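Local coordinates for stringent starvation protein A homolog (Haemophilus influenzae, PDB 3LYK) that probably forms an equimolar complex with the RNA polymerase holoenzyme but not with the core enzyme, and belongs to the glutathione S-transferase superfamily, at residues A136-F139 against F145-E148. Residues are numbered along the deposited sequence; the frame is centred on the assembly and turned at random.
Sequences APIF and FMNE
Phe-145 meets Phe-139 ring to ring. CD1 of Phe-145 lies 4.0 Å from CZ of Phe-139, and the two side chains approach each other at a slant. Neither CB bond points straight across, but both rings end nearer the other segment. In Phe-145 CG stands anti to the backbone N (chi1 -163°), and this swings the ring in toward the 136-139 segment. Around this buried ring lie, among others, Val-153 and Val-157 of helix 152-165, Trp-106 of helix 89-115, Tyr-182 of helix 176-187 and Ile-135 of the loop. The backbone N of Phe-145 is hydrogen-bonded to Asp-154 OD1, which ties the loop to the start of helix 152-165. Both segments belong to the linker between helices 118-134 and 152-165, in the all-helical C-terminal domain of the GST fold. The first makes a single turn, closed by a 3.1 Å hydrogen bond from Phe-139 N to Ala-136 O. The second has no regular structure and passes beside it. Met-146, a selenomethionine, follows on the more exposed side. Its chain is bent at chi2 (-61°) and chi3, and its SE reaches CG1 of Ile-138 at 3.8 Å. These two side chains cross at about a right angle. The other branch of Ile-138 is turned to its own neighbour: CG2 sits 4.0 Å above the centre of the Phe-139 ring, on one face.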
# COMPACT_ATOMS: atom_id res chain seq x y z
N ALA B 136 -14.69 -19.45 7.84
CA ALA B 136 -15.35 -19.55 9.14
C ALA B 136 -14.50 -20.14 10.29
O ALA B 136 -14.56 -19.64 11.41
CB ALA B 136 -16.65 -20.34 9.01
N PRO B 137 -13.70 -21.20 10.03
CA PRO B 137 -12.89 -21.77 11.12
C PRO B 137 -12.00 -20.75 11.83
O PRO B 137 -11.69 -20.92 13.00
CB PRO B 137 -12.03 -22.82 10.39
CG PRO B 137 -12.91 -23.27 9.26
CD PRO B 137 -13.58 -21.99 8.79
N ILE B 138 -11.60 -19.70 11.13
CA ILE B 138 -10.87 -18.57 11.70
C ILE B 138 -11.36 -18.10 13.08
O ILE B 138 -10.55 -17.83 13.97
CB ILE B 138 -10.86 -17.41 10.68
CG1 ILE B 138 -9.63 -17.51 9.78
CG2 ILE B 138 -10.89 -16.06 11.35
CD1 ILE B 138 -9.67 -18.64 8.75
N PHE B 139 -12.68 -18.06 13.28
CA PHE B 139 -13.24 -17.52 14.52
C PHE B 139 -13.29 -18.47 15.72
O PHE B 139 -13.41 -18.03 16.87
CB PHE B 139 -14.62 -16.92 14.25
CG PHE B 139 -14.63 -15.90 13.15
CD1 PHE B 139 -14.23 -14.58 13.39
CD2 PHE B 139 -15.04 -16.26 11.86
CE1 PHE B 139 -14.24 -13.64 12.34
CE2 PHE B 139 -15.07 -15.33 10.82
CZ PHE B 139 -14.67 -14.02 11.05
N PHE B 145 -10.86 -10.49 13.26
CA PHE B 145 -10.42 -11.23 12.11
C PHE B 145 -8.91 -11.54 12.20
O PHE B 145 -8.08 -10.68 11.89
CB PHE B 145 -10.77 -10.49 10.83
CG PHE B 145 -10.73 -11.33 9.63
CD1 PHE B 145 -11.88 -11.95 9.16
CD2 PHE B 145 -9.53 -11.54 8.94
CE1 PHE B 145 -11.85 -12.75 8.01
CE2 PHE B 145 -9.49 -12.32 7.78
CZ PHE B 145 -10.65 -12.95 7.33
N MSE B 146 -8.59 -12.76 12.63
CA MSE B 146 -7.20 -13.23 12.83
C MSE B 146 -6.54 -12.39 13.90
O MSE B 146 -5.34 -12.21 13.87
CB MSE B 146 -6.35 -13.11 11.54
CG MSE B 146 -6.72 -14.05 10.41
SE MSE B 146 -6.46 -15.90 11.04
CE MSE B 146 -4.52 -16.12 10.73
N ASN B 147 -7.32 -11.83 14.82
CA ASN B 147 -6.77 -11.04 15.91
C ASN B 147 -7.64 -11.15 17.14
O ASN B 147 -8.85 -11.41 17.04
CB ASN B 147 -6.56 -9.56 15.52
CG ASN B 147 -5.24 -9.34 14.72
OD1 ASN B 147 -4.16 -9.52 15.26
ND2 ASN B 147 -5.35 -9.00 13.43
N GLU B 148 -7.01 -10.95 18.29
CA GLU B 148 -7.67 -10.94 19.59
C GLU B 148 -8.44 -9.66 19.81
O GLU B 148 -9.46 -9.68 20.51
CB GLU B 148 -6.63 -11.06 20.72
CG GLU B 148 -5.85 -12.37 20.72
CD GLU B 148 -6.72 -13.57 21.12
OE1 GLU B 148 -7.83 -13.37 21.69
OE2 GLU B 148 -6.29 -14.72 20.86